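Local coordinates for protein cryptic loci regulator 2 (Schizosaccharomyces pombe 972h-, PDB 5IKJ) that acts upstream of histone deacetylases to promote transcriptional silencing at the mating-type region and centromere, supporting the SHREC repressor complex, at residues Q152-D157 against W170-P175; L53-I58 against A145-N150; V396-S401 against F488-G493; G429-Q434 against V482-P487; G72-I77 against Y236-S241. All coordinates share one frame; numbering follows the deposited sequence.

Overall arrangement
The contacts fall into two pairs and a link. Interactions 1 and 2, with centres about 12 Å apart, touch through L153, L171, Y55 and L147 at the zinc-bearing end of the molecule. Interactions 3 and 4, centres about 11 Å apart, join strands of one beta-sheet in the SH3-related Clr2 region, interaction 4 nested in the chain loop that interaction 3 closes. The centres of interactions 1 and 3 lie about 58 Å apart, on opposite sides of the chain's centre. Near that centre, interaction 5 brings residues 72-77 back to 236-241, enclosing interaction 1 in sequence and interlacing with interaction 2. One pair thus organises each end of the elongated chain, and interaction 5 ties its middle.

Interaction 1 of 5, residues Q152-D157 against W170-P175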
# COMPACT_ATOMS: atom_id res chain seq x y z
N GLN A 152 20.60 13.20 -25.00
CA GLN A 152 21.20 12.59 -26.18
C GLN A 152 21.75 11.21 -25.82
O GLN A 152 22.48 11.07 -24.83
CB GLN A 152 22.31 13.47 -26.76
CG GLN A 152 22.90 12.97 -28.07
CD GLN A 152 21.89 12.98 -29.20
OE1 GLN A 152 21.58 11.94 -29.79
NE2 GLN A 152 21.38 14.16 -29.52
N LEU A 153 21.40 10.21 -26.62
CA LEU A 153 21.84 8.84 -26.40
C LEU A 153 23.09 8.54 -27.21
O LEU A 153 23.31 9.12 -28.28
CB LEU A 153 20.72 7.86 -26.77
CG LEU A 153 20.98 6.37 -26.53
CD1 LEU A 153 21.07 6.06 -25.05
CD2 LEU A 153 19.90 5.54 -27.20
N TYR A 154 23.91 7.63 -26.70
CA TYR A 154 25.17 7.27 -27.34
C TYR A 154 25.46 5.80 -27.12
O TYR A 154 25.02 5.20 -26.14
CB TYR A 154 26.35 8.09 -26.79
CG TYR A 154 26.25 9.58 -27.03
CD1 TYR A 154 25.49 10.39 -26.20
CD2 TYR A 154 26.94 10.18 -28.08
CE1 TYR A 154 25.40 11.75 -26.41
CE2 TYR A 154 26.86 11.54 -28.30
CZ TYR A 154 26.09 12.32 -27.46
OH TYR A 154 26.01 13.68 -27.68
N GLN A 155 26.21 5.22 -28.06
CA GLN A 155 26.84 3.92 -27.88
C GLN A 155 28.32 4.13 -27.60
O GLN A 155 29.00 4.85 -28.34
CB GLN A 155 26.67 3.04 -29.12
CG GLN A 155 27.08 1.58 -28.91
CD GLN A 155 26.89 0.73 -30.15
OE1 GLN A 155 25.91 -0.01 -30.25
NE2 GLN A 155 27.82 0.82 -31.08
N ARG A 156 28.83 3.51 -26.53
CA ARG A 156 30.23 3.61 -26.17
C ARG A 156 30.87 2.23 -26.19
O ARG A 156 30.33 1.29 -25.61
CB ARG A 156 30.43 4.24 -24.79
CG ARG A 156 31.84 4.75 -24.57
CD ARG A 156 32.04 5.31 -23.17
NE ARG A 156 32.32 4.26 -22.19
CZ ARG A 156 33.45 4.12 -21.51
NH1 ARG A 156 33.58 3.12 -20.65
NH2 ARG A 156 34.46 4.96 -21.67
N ASP A 157 32.01 2.13 -26.86
CA ASP A 157 32.79 0.90 -26.85
C ASP A 157 33.59 0.80 -25.56
O ASP A 157 34.04 1.81 -25.00
CB ASP A 157 33.73 0.86 -28.05
CG ASP A 157 33.00 0.99 -29.37
OD1 ASP A 157 31.86 0.50 -29.47
OD2 ASP A 157 33.56 1.60 -30.30
N TRP A 170 25.17 5.35 -23.23
CA TRP A 170 25.23 6.49 -22.33
C TRP A 170 24.24 7.56 -22.75
O TRP A 170 24.11 7.87 -23.94
CB TRP A 170 26.65 7.08 -22.30
CG TRP A 170 27.65 6.22 -21.60
CD1 TRP A 170 27.52 4.90 -21.26
CD2 TRP A 170 28.95 6.62 -21.15
NE1 TRP A 170 28.66 4.46 -20.63
CE2 TRP A 170 29.55 5.49 -20.55
CE3 TRP A 170 29.67 7.82 -21.20
CZ2 TRP A 170 30.83 5.53 -20.00
CZ3 TRP A 170 30.93 7.86 -20.66
CH2 TRP A 170 31.50 6.72 -20.06
N LEU A 171 23.54 8.12 -21.77
CA LEU A 171 22.58 9.21 -22.00
C LEU A 171 23.09 10.45 -21.29
O LEU A 171 23.13 10.50 -20.06
CB LEU A 171 21.19 8.82 -21.50
CG LEU A 171 20.07 9.80 -21.86
CD1 LEU A 171 19.71 9.68 -23.34
CD2 LEU A 171 18.85 9.56 -20.99
N TYR A 172 23.48 11.46 -22.06
CA TYR A 172 23.87 12.75 -21.52
C TYR A 172 22.67 13.70 -21.48
O TYR A 172 21.64 13.47 -22.13
CB TYR A 172 24.99 13.38 -22.35
CG TYR A 172 26.36 12.78 -22.10
CD1 TYR A 172 26.77 11.63 -22.76
CD2 TYR A 172 27.26 13.39 -21.23
CE1 TYR A 172 28.03 11.09 -22.55
CE2 TYR A 172 28.52 12.85 -21.00
CZ TYR A 172 28.90 11.70 -21.67
OH TYR A 172 30.15 11.17 -21.45
N GLY A 173 22.81 14.77 -20.71
CA GLY A 173 21.76 15.76 -20.58
C GLY A 173 21.54 16.20 -19.15
O GLY A 173 21.04 17.30 -18.90
N HIS A 174 21.91 15.35 -18.19
CA HIS A 174 21.68 15.66 -16.79
C HIS A 174 22.46 16.92 -16.40
O HIS A 174 23.61 17.08 -16.82
CB HIS A 174 22.09 14.48 -15.91
CG HIS A 174 21.64 14.60 -14.49
ND1 HIS A 174 22.40 15.21 -13.52
CD2 HIS A 174 20.51 14.18 -13.88
CE1 HIS A 174 21.75 15.17 -12.36
NE2 HIS A 174 20.60 14.55 -12.56
N PRO A 175 21.87 17.81 -15.60
CA PRO A 175 22.56 19.08 -15.29
C PRO A 175 23.96 18.90 -14.71
O PRO A 175 24.80 19.80 -14.87
CB PRO A 175 21.62 19.74 -14.28
CG PRO A 175 20.28 19.19 -14.59
CD PRO A 175 20.51 17.78 -15.04
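The six-membered ring of W170 carries R156 on one face: CD of R156 sits 3.4 Å from the centroid of that ring, a CH-pi contact. The arginine bends at chi3 (83°), which lays its guanidinium over the same indole, the two planes only 20° apart. At the indole rim, in plane, lies CE1 of Y172. Y172 in turn directs an edge toward the face of Y154 in an offset edge-to-face pair, with centroids 5.7 Å apart, while the carbonyl O of W170 reaches the edge of the Y154 ring. Beneath these rings, strands 152-156 and 168-172 form an antiparallel hairpin. Q152 N gives a bond of 3.1 Å to Y172 O, and Y172 N returns one of 3.0 Å to Q152 O. Further along, W170 N donates to Y154 O at 2.9 Å; the reverse bond, from Y154 N to W170 O, is bent and weak. On the other sheet face, L153 CB meets L171 CD1 at 4.0 Å. E168, two residues before W170 on the same strand, takes the indole NE1 and forms a long, weak ion pair with R156, so its charge probably steadies the cationic group over the aromatic ring.

Interaction 2 of 5, residues L53-I58 against A145-N150; sequences LLYRQI and ASLPTN
R56 reaches across from the helix to the chain at A145-L147, and its guanidinium is gripped by two acceptors: NE bonds the carbonyl O of L144, just before A145, and NH1 bonds OD1 of N52, one helical turn earlier. The nearest acceptor on the facing segment itself, A145 O, stays 3.6 Å from R56 NH2, too far to count as a bond. The polar end is therefore fixed by flanking residues, and the aliphatic stem does the packing. CG of R56 rests 4.0 Å from CG of L147, and CD of R56 comes 3.9 Å from the backbone N of L147. An almost eclipsed bend at the CG-CD bond (chi3 -3°) turns the chain here, a strained shape that its several bonds may pay for. Next to it on the helix, Y55 brings its ring to the branched end of L147, with CD1 of Y55 4.2 Å from CD2 of L147. The extended backbone after A145 is braced internally, S146 OG donating to L147 O at 3.1 Å. R56 and L144 also share a backbone hydrogen bond. Helix 50-67 is thus tied to the end of strand 143-144, while L147 and Y55 both rest on L153 of strand 152-156; Y55 and P148 meet F186 of helix 183-195, which supplies the zinc ligand H189.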
# COMPACT_ATOMS: atom_id res chain seq x y z
N LEU A 53 15.39 3.24 -30.41
CA LEU A 53 14.02 2.78 -30.23
C LEU A 53 13.93 1.78 -29.08
O LEU A 53 13.08 1.92 -28.19
CB LEU A 53 13.50 2.15 -31.53
CG LEU A 53 12.21 1.33 -31.43
CD1 LEU A 53 11.06 2.16 -30.88
CD2 LEU A 53 11.85 0.75 -32.79
N LEU A 54 14.80 0.77 -29.08
CA LEU A 54 14.79 -0.22 -28.00
C LEU A 54 14.99 0.46 -26.65
O LEU A 54 14.33 0.09 -25.66
CB LEU A 54 15.87 -1.27 -28.24
CG LEU A 54 16.03 -2.34 -27.15
CD1 LEU A 54 14.76 -3.16 -27.02
CD2 LEU A 54 17.22 -3.23 -27.45
N TYR A 55 15.90 1.43 -26.58
CA TYR A 55 16.09 2.19 -25.35
C TYR A 55 14.79 2.84 -24.91
O TYR A 55 14.37 2.71 -23.75
CB TYR A 55 17.18 3.25 -25.57
CG TYR A 55 17.71 3.89 -24.31
CD1 TYR A 55 17.01 4.91 -23.68
CD2 TYR A 55 18.92 3.50 -23.77
CE1 TYR A 55 17.50 5.51 -22.53
CE2 TYR A 55 19.42 4.09 -22.62
CZ TYR A 55 18.71 5.09 -22.01
OH TYR A 55 19.20 5.68 -20.87
N ARG A 56 14.12 3.54 -25.83
CA ARG A 56 12.87 4.21 -25.51
C ARG A 56 11.72 3.23 -25.29
O ARG A 56 10.74 3.58 -24.62
CB ARG A 56 12.52 5.20 -26.61
CG ARG A 56 13.53 6.33 -26.76
CD ARG A 56 13.14 7.34 -27.84
NE ARG A 56 11.91 6.97 -28.53
CZ ARG A 56 11.84 6.47 -29.77
NH1 ARG A 56 12.94 6.28 -30.49
NH2 ARG A 56 10.66 6.17 -30.28
N GLN A 57 11.81 2.01 -25.84
CA GLN A 57 10.80 1.00 -25.55
C GLN A 57 10.93 0.48 -24.13
O GLN A 57 9.92 0.25 -23.45
CB GLN A 57 10.90 -0.15 -26.55
CG GLN A 57 10.41 0.18 -27.95
CD GLN A 57 10.55 -1.00 -28.90
OE1 GLN A 57 11.61 -1.61 -29.00
NE2 GLN A 57 9.47 -1.33 -29.59
N ILE A 58 12.16 0.28 -23.67
CA ILE A 58 12.39 -0.18 -22.30
C ILE A 58 11.97 0.89 -21.31
O ILE A 58 11.29 0.62 -20.31
CB ILE A 58 13.86 -0.59 -22.11
CG1 ILE A 58 14.18 -1.81 -22.99
CG2 ILE A 58 14.15 -0.91 -20.65
CD1 ILE A 58 15.62 -1.87 -23.45
N ALA A 145 7.67 8.05 -26.87
CA ALA A 145 7.61 8.71 -28.17
C ALA A 145 8.91 9.41 -28.48
O ALA A 145 9.32 9.47 -29.65
CB ALA A 145 6.46 9.72 -28.19
N SER A 146 9.58 9.94 -27.46
CA SER A 146 10.78 10.74 -27.65
C SER A 146 11.52 10.83 -26.33
O SER A 146 10.90 10.81 -25.26
CB SER A 146 10.43 12.14 -28.16
OG SER A 146 11.56 13.00 -28.12
N LEU A 147 12.84 10.92 -26.41
CA LEU A 147 13.63 11.15 -25.21
C LEU A 147 13.32 12.54 -24.66
O LEU A 147 12.95 13.45 -25.42
CB LEU A 147 15.12 11.03 -25.51
CG LEU A 147 15.66 9.61 -25.71
CD1 LEU A 147 17.06 9.67 -26.29
CD2 LEU A 147 15.66 8.84 -24.40
N PRO A 148 13.46 12.75 -23.35
CA PRO A 148 13.21 14.08 -22.80
C PRO A 148 14.08 15.12 -23.48
O PRO A 148 15.25 14.87 -23.80
CB PRO A 148 13.58 13.93 -21.31
CG PRO A 148 13.55 12.45 -21.05
CD PRO A 148 13.92 11.79 -22.33
N THR A 149 13.49 16.29 -23.74
CA THR A 149 14.18 17.36 -24.43
C THR A 149 15.59 17.56 -23.87
O THR A 149 15.79 17.56 -22.65
CB THR A 149 13.38 18.67 -24.31
OG1 THR A 149 12.13 18.53 -25.00
CG2 THR A 149 14.15 19.85 -24.89
N ASN A 150 16.55 17.71 -24.78
CA ASN A 150 17.96 18.00 -24.49
C ASN A 150 18.74 16.80 -23.97
O ASN A 150 19.88 16.98 -23.52
CB ASN A 150 18.12 19.16 -23.51
CG ASN A 150 17.85 20.51 -24.15
OD1 ASN A 150 17.19 20.60 -25.18
ND2 ASN A 150 18.37 21.57 -23.54

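Interaction 3 of 5, residues V396-S401 against F488-G493; sequences VISTSS and FADVLG
D490, ending a 3-10 turn, offers its carbonyl O to S398: the backbone N of S398 lies 2.9 Å from that oxygen, in the carbonyl plane. The same oxygen receives a CA-H...O contact from I397, whose CA is 3.1 Å away. The carboxylate of D490 looks elsewhere, OD1 bonding the backbone of another protein chain. V491 N, at the start of strand 491-494, closes the turn by donating to F488 O. V491 faces I397 as an antiparallel non-hydrogen-bonded pair; their methyls meet loosely, CG2 of V491 4.4 Å from CG2 of I397. On I397, CG1 takes the crowded position between backbone N and carbonyl carbon (chi1 65°), and its CG2 is the branch beside V491. L492 N donates to V396 O at 2.8 Å. The L492 side chain covers the edge of strand 394-397, with CD1 4.0 Å from CG1 of V396 and CD2 3.3 Å from OG of S398. G493 completes the pairing by accepting V396 N on its O at 2.8 Å. With V396 bonded to both L492 and G493, the register slips by one residue, a beta bulge. At G493, phi is 161°, where a side chain would press on the preceding carbonyl oxygen. A 3-10 turn running into a short strand recalls SH3 barrels, consistent with the clan of this family. Backbone bonds thus fix the strand edge on both sides of the bulge, while L492 packs over the bonded groups of V396 and S398 and probably shields them in part from solvent.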
# COMPACT_ATOMS: atom_id res chain seq x y z
N VAL A 396 -14.71 0.52 14.03
CA VAL A 396 -15.75 0.74 15.03
C VAL A 396 -15.26 1.81 16.01
O VAL A 396 -14.08 1.84 16.38
CB VAL A 396 -16.08 -0.57 15.77
CG1 VAL A 396 -17.14 -0.34 16.84
CG2 VAL A 396 -16.54 -1.63 14.78
N ILE A 397 -16.17 2.69 16.43
CA ILE A 397 -15.85 3.75 17.37
C ILE A 397 -16.90 3.76 18.48
O ILE A 397 -18.02 3.30 18.31
CB ILE A 397 -15.77 5.14 16.70
CG1 ILE A 397 -17.14 5.56 16.15
CG2 ILE A 397 -14.72 5.13 15.60
CD1 ILE A 397 -17.18 6.96 15.58
N SER A 398 -16.50 4.31 19.62
CA SER A 398 -17.44 4.51 20.72
C SER A 398 -18.56 5.44 20.29
O SER A 398 -18.31 6.51 19.72
CB SER A 398 -16.72 5.09 21.94
OG SER A 398 -15.66 4.24 22.36
N THR A 399 -19.80 5.03 20.56
CA THR A 399 -20.97 5.87 20.30
C THR A 399 -21.49 6.55 21.56
O THR A 399 -22.46 7.30 21.48
CB THR A 399 -22.09 5.03 19.68
OG1 THR A 399 -22.38 3.90 20.52
CG2 THR A 399 -21.69 4.55 18.29
N SER A 400 -20.86 6.30 22.71
CA SER A 400 -21.33 6.86 23.98
C SER A 400 -21.44 8.38 23.91
O SER A 400 -22.55 8.92 23.92
CB SER A 400 -20.38 6.46 25.11
OG SER A 400 -19.05 6.86 24.82
N SER A 401 -20.31 9.07 23.83
CA SER A 401 -20.29 10.53 23.76
C SER A 401 -20.42 10.92 22.30
O SER A 401 -19.43 11.04 21.57
CB SER A 401 -19.02 11.08 24.39
OG SER A 401 -18.84 10.56 25.70
N PHE A 488 -7.85 8.61 18.74
CA PHE A 488 -7.57 7.18 18.75
C PHE A 488 -8.18 6.50 19.97
O PHE A 488 -8.51 5.31 19.93
CB PHE A 488 -6.05 6.97 18.71
CG PHE A 488 -5.62 5.54 18.51
CD1 PHE A 488 -6.30 4.70 17.64
CD2 PHE A 488 -4.50 5.06 19.17
CE1 PHE A 488 -5.88 3.40 17.46
CE2 PHE A 488 -4.08 3.76 18.98
CZ PHE A 488 -4.77 2.92 18.13
N ALA A 489 -8.34 7.25 21.07
CA ALA A 489 -8.92 6.69 22.29
C ALA A 489 -10.33 6.16 22.07
O ALA A 489 -10.77 5.26 22.79
CB ALA A 489 -8.93 7.75 23.39
N ASP A 490 -11.06 6.70 21.09
CA ASP A 490 -12.44 6.30 20.84
C ASP A 490 -12.58 5.31 19.70
O ASP A 490 -13.71 4.95 19.34
CB ASP A 490 -13.30 7.54 20.57
CG ASP A 490 -13.55 8.37 21.81
OD1 ASP A 490 -13.64 7.78 22.91
OD2 ASP A 490 -13.67 9.60 21.70
N VAL A 491 -11.48 4.86 19.11
CA VAL A 491 -11.50 3.78 18.13
C VAL A 491 -11.42 2.46 18.88
O VAL A 491 -10.50 2.25 19.69
CB VAL A 491 -10.34 3.92 17.13
CG1 VAL A 491 -10.37 2.78 16.12
CG2 VAL A 491 -10.41 5.26 16.42
N LEU A 492 -12.38 1.58 18.62
CA LEU A 492 -12.48 0.31 19.35
C LEU A 492 -11.85 -0.85 18.61
O LEU A 492 -11.39 -1.80 19.25
CB LEU A 492 -13.95 -0.01 19.63
CG LEU A 492 -14.72 1.09 20.38
CD1 LEU A 492 -16.19 0.71 20.54
CD2 LEU A 492 -14.10 1.38 21.74
N GLY A 493 -11.82 -0.81 17.29
CA GLY A 493 -11.20 -1.88 16.52
C GLY A 493 -11.68 -1.84 15.08
O GLY A 493 -12.35 -0.91 14.65

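Interaction 4 of 5, residues G429-Q434 against V482-P487; sequences GSLWTQ and VEYVCP
G429 and Y484 exchange both of their backbone groups as an antiparallel hydrogen-bonded pair. G429 N reaches Y484 O at 3.1 Å, nearly along the C=O axis, and Y484 N returns to G429 O at 3.0 Å with an almost straight N-H...O angle of 175°. The two carbonyl oxygens, G429 O and Y484 O, stand 3.3 Å apart, two acceptors that do not bond each other; each takes an N-H instead. This single bridge is what the strands share, because their axes diverge at 97°. Next to it, CB of E483 packs 3.5 Å from G429 O, and its extended chain passes alongside the glycine to a buried carboxylate. Both of its oxygens are satisfied: OE1 bonds Q428 NE2 and OE2 bonds S415 OG. On the opposing strand S430 OG accepts W432 NE1 at 3.0 Å, close to the indole plane, and L431 N is bonded to NE2 of H478. The L431 and Y484 side chains cross at about a right angle, CD1 of L431 lying 3.9 Å from CD1 of Y484. H478 meets that ring edge-to-face. Residues 483-485 also pair antiparallel with a strand of another protein chain, which carries the sheet across the interface. Buried E483 thus depends on an amide and a hydroxyl, with a basic side chain of another protein chain packed against it; together these probably stabilise the carboxylate.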
# COMPACT_ATOMS: atom_id res chain seq x y z
N GLY A 429 -13.20 10.75 9.45
CA GLY A 429 -13.93 10.01 8.44
C GLY A 429 -15.42 10.22 8.58
O GLY A 429 -15.89 10.92 9.49
N SER A 430 -16.16 9.61 7.67
CA SER A 430 -17.62 9.67 7.68
C SER A 430 -18.18 8.52 8.50
O SER A 430 -17.60 7.44 8.59
CB SER A 430 -18.16 9.61 6.25
OG SER A 430 -17.54 8.57 5.51
N LEU A 431 -19.35 8.76 9.10
CA LEU A 431 -20.00 7.81 9.99
C LEU A 431 -21.19 7.18 9.27
O LEU A 431 -21.95 7.87 8.59
CB LEU A 431 -20.48 8.50 11.27
CG LEU A 431 -19.41 9.34 11.99
CD1 LEU A 431 -20.02 10.08 13.17
CD2 LEU A 431 -18.25 8.46 12.45
N TRP A 432 -21.33 5.86 9.43
CA TRP A 432 -22.34 5.10 8.71
C TRP A 432 -23.09 4.19 9.67
O TRP A 432 -22.64 3.90 10.78
CB TRP A 432 -21.72 4.23 7.61
CG TRP A 432 -20.99 5.00 6.55
CD1 TRP A 432 -19.85 5.74 6.71
CD2 TRP A 432 -21.35 5.10 5.17
NE1 TRP A 432 -19.49 6.30 5.51
CE2 TRP A 432 -20.39 5.92 4.55
CE3 TRP A 432 -22.40 4.59 4.40
CZ2 TRP A 432 -20.44 6.23 3.19
CZ3 TRP A 432 -22.45 4.90 3.06
CH2 TRP A 432 -21.48 5.71 2.47
N THR A 433 -24.25 3.73 9.22
CA THR A 433 -25.00 2.66 9.86
C THR A 433 -25.23 1.55 8.84
O THR A 433 -25.28 1.80 7.63
CB THR A 433 -26.34 3.15 10.41
OG1 THR A 433 -26.92 2.14 11.25
CG2 THR A 433 -27.32 3.48 9.29
N GLN A 434 -25.35 0.32 9.33
CA GLN A 434 -25.59 -0.84 8.48
C GLN A 434 -26.91 -1.48 8.87
O GLN A 434 -27.26 -1.55 10.05
CB GLN A 434 -24.45 -1.86 8.59
CG GLN A 434 -24.34 -2.54 9.95
CD GLN A 434 -23.09 -3.38 10.08
OE1 GLN A 434 -22.40 -3.33 11.10
NE2 GLN A 434 -22.78 -4.16 9.05
N VAL A 482 -19.46 17.11 5.28
CA VAL A 482 -18.70 17.16 6.52
C VAL A 482 -18.27 15.74 6.88
O VAL A 482 -18.81 14.75 6.40
CB VAL A 482 -19.50 17.78 7.69
CG1 VAL A 482 -19.99 19.18 7.31
CG2 VAL A 482 -20.66 16.89 8.10
N GLU A 483 -17.25 15.67 7.74
CA GLU A 483 -16.83 14.43 8.37
C GLU A 483 -16.61 14.73 9.85
O GLU A 483 -16.73 15.87 10.30
CB GLU A 483 -15.56 13.88 7.71
CG GLU A 483 -15.78 13.41 6.27
CD GLU A 483 -14.48 13.07 5.56
OE1 GLU A 483 -13.40 13.37 6.11
OE2 GLU A 483 -14.54 12.51 4.44
N TYR A 484 -16.29 13.69 10.61
CA TYR A 484 -16.11 13.83 12.05
C TYR A 484 -14.73 13.34 12.46
O TYR A 484 -14.12 12.51 11.79
CB TYR A 484 -17.20 13.06 12.81
CG TYR A 484 -18.54 13.75 12.76
CD1 TYR A 484 -19.37 13.60 11.65
CD2 TYR A 484 -18.97 14.56 13.80
CE1 TYR A 484 -20.60 14.24 11.59
CE2 TYR A 484 -20.20 15.20 13.75
CZ TYR A 484 -21.01 15.03 12.64
OH TYR A 484 -22.23 15.66 12.58
N VAL A 485 -14.25 13.88 13.57
CA VAL A 485 -12.90 13.61 14.07
C VAL A 485 -13.03 13.11 15.50
O VAL A 485 -13.60 13.80 16.36
CB VAL A 485 -12.00 14.85 14.01
CG1 VAL A 485 -10.58 14.50 14.47
CG2 VAL A 485 -11.98 15.43 12.61
N CYS A 486 -12.50 11.92 15.77
CA CYS A 486 -12.42 11.40 17.12
C CYS A 486 -10.98 10.99 17.41
O CYS A 486 -10.23 10.67 16.49
CB CYS A 486 -13.34 10.18 17.31
SG CYS A 486 -12.81 8.71 16.40
N PRO A 487 -10.57 11.01 18.68
CA PRO A 487 -9.22 10.57 19.01
C PRO A 487 -9.10 9.05 18.89
O PRO A 487 -10.08 8.31 18.94
CB PRO A 487 -9.03 11.03 20.46
CG PRO A 487 -10.42 11.05 21.01
CD PRO A 487 -11.32 11.44 19.87

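Interaction 5 of 5, residues G72-I77 against Y236-S241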
# COMPACT_ATOMS: atom_id res chain seq x y z
N GLY A 72 4.62 -4.10 -5.55
CA GLY A 72 3.57 -4.66 -4.71
C GLY A 72 2.18 -4.64 -5.30
O GLY A 72 1.25 -5.10 -4.63
N SER A 73 2.00 -4.14 -6.52
CA SER A 73 0.67 -4.03 -7.09
C SER A 73 0.10 -5.41 -7.40
O SER A 73 0.78 -6.26 -7.98
CB SER A 73 0.70 -3.18 -8.36
OG SER A 73 -0.61 -3.02 -8.88
N THR A 74 -1.16 -5.62 -7.02
CA THR A 74 -1.92 -6.80 -7.43
C THR A 74 -3.11 -6.42 -8.29
O THR A 74 -3.98 -7.27 -8.52
CB THR A 74 -2.38 -7.59 -6.20
OG1 THR A 74 -3.37 -6.83 -5.49
CG2 THR A 74 -1.21 -7.88 -5.27
N GLN A 75 -3.17 -5.18 -8.78
CA GLN A 75 -4.30 -4.76 -9.60
C GLN A 75 -4.43 -5.58 -10.88
O GLN A 75 -5.58 -5.85 -11.29
CB GLN A 75 -4.18 -3.27 -9.93
CG GLN A 75 -4.21 -2.36 -8.70
CD GLN A 75 -5.39 -2.64 -7.80
OE1 GLN A 75 -6.53 -2.72 -8.26
NE2 GLN A 75 -5.13 -2.81 -6.51
N PRO A 76 -3.36 -5.98 -11.56
CA PRO A 76 -3.53 -6.87 -12.72
C PRO A 76 -4.26 -8.16 -12.38
O PRO A 76 -4.96 -8.70 -13.24
CB PRO A 76 -2.09 -7.12 -13.19
CG PRO A 76 -1.33 -5.94 -12.71
CD PRO A 76 -1.95 -5.56 -11.40
N ILE A 77 -4.11 -8.65 -11.15
CA ILE A 77 -4.81 -9.87 -10.76
C ILE A 77 -6.31 -9.61 -10.65
O ILE A 77 -7.13 -10.43 -11.09
CB ILE A 77 -4.23 -10.43 -9.45
CG1 ILE A 77 -2.75 -10.78 -9.64
CG2 ILE A 77 -5.02 -11.65 -8.99
CD1 ILE A 77 -2.05 -11.26 -8.38
N TYR A 236 -9.48 -1.93 -0.45
CA TYR A 236 -10.14 -1.83 -1.75
C TYR A 236 -10.10 -3.15 -2.51
O TYR A 236 -11.14 -3.66 -2.94
CB TYR A 236 -9.50 -0.72 -2.58
CG TYR A 236 -9.95 -0.66 -4.02
CD1 TYR A 236 -11.12 -0.02 -4.38
CD2 TYR A 236 -9.19 -1.25 -5.02
CE1 TYR A 236 -11.53 0.04 -5.70
CE2 TYR A 236 -9.59 -1.20 -6.35
CZ TYR A 236 -10.76 -0.56 -6.68
OH TYR A 236 -11.15 -0.51 -7.99
N THR A 237 -8.91 -3.73 -2.67
CA THR A 237 -8.75 -4.88 -3.56
C THR A 237 -9.18 -6.18 -2.89
O THR A 237 -10.07 -6.88 -3.39
CB THR A 237 -7.29 -4.98 -4.03
OG1 THR A 237 -6.75 -3.66 -4.18
CG2 THR A 237 -7.21 -5.71 -5.36
N TRP A 238 -8.56 -6.52 -1.77
CA TRP A 238 -8.86 -7.76 -1.04
C TRP A 238 -9.11 -7.43 0.42
O TRP A 238 -8.39 -7.90 1.31
CB TRP A 238 -7.72 -8.76 -1.20
CG TRP A 238 -7.12 -8.78 -2.58
CD1 TRP A 238 -5.93 -8.23 -2.96
CD2 TRP A 238 -7.69 -9.36 -3.75
NE1 TRP A 238 -5.72 -8.45 -4.30
CE2 TRP A 238 -6.78 -9.14 -4.81
CE3 TRP A 238 -8.87 -10.06 -4.02
CZ2 TRP A 238 -7.03 -9.58 -6.11
CZ3 TRP A 238 -9.11 -10.50 -5.31
CH2 TRP A 238 -8.19 -10.26 -6.34
N PRO A 239 -10.14 -6.63 0.71
CA PRO A 239 -10.29 -6.10 2.08
C PRO A 239 -10.79 -7.12 3.09
O PRO A 239 -10.44 -7.01 4.27
CB PRO A 239 -11.30 -4.96 1.89
CG PRO A 239 -12.08 -5.34 0.68
CD PRO A 239 -11.11 -6.04 -0.22
N SER A 240 -11.60 -8.09 2.68
CA SER A 240 -12.16 -9.06 3.63
C SER A 240 -11.10 -10.13 3.87
O SER A 240 -11.09 -11.18 3.24
CB SER A 240 -13.46 -9.65 3.10
OG SER A 240 -14.24 -10.19 4.15
N SER A 241 -10.21 -9.85 4.82
CA SER A 241 -9.00 -10.66 4.97
C SER A 241 -8.32 -10.27 6.28
O SER A 241 -8.65 -9.26 6.91
CB SER A 241 -8.06 -10.46 3.79
OG SER A 241 -7.71 -9.09 3.65
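Two threonine hydroxyls accept side-chain N-H bonds in opposite directions across this contact: W238 NE1 donates to OG1 of T74 at 3.1 Å, and Q75 NE2 donates to OG1 of T237 at 3.0 Å. The join is between helix ends. T74 holds the N-cap position of helix 75-82, but its side chain makes no capping bond; with chi1 at 68°, OG1 points to the indole N-H. W238 is the first residue after helix 214-237 to leave helical angles. Both bonds (158°) lie close to their donor planes, which limits how far indole and amide can turn. Q75 bends at chi2 (-52°) to bring its amide down on T237, and this places OE1 of Q75 at the edge of the Y236 ring, 3.9 Å from CE2. Both hydroxyls share a further partner, OD1 of D233 one turn back on helix 214-237, which bonds T237 OG1 and T74 OG1, so this carboxylate links the two hydroxyls, the T74 side only weakly. R461 bonds Y236 O at the helix end, and R494 bonds S241 O further on. L266 of strand 255-266 covers T74, I77 and W238. Alongside it the indole rim completes the packing: CZ2 of W238 meets the CG2 methyl of I77 at 4.1 Å, the two side chains crossing at about a right angle.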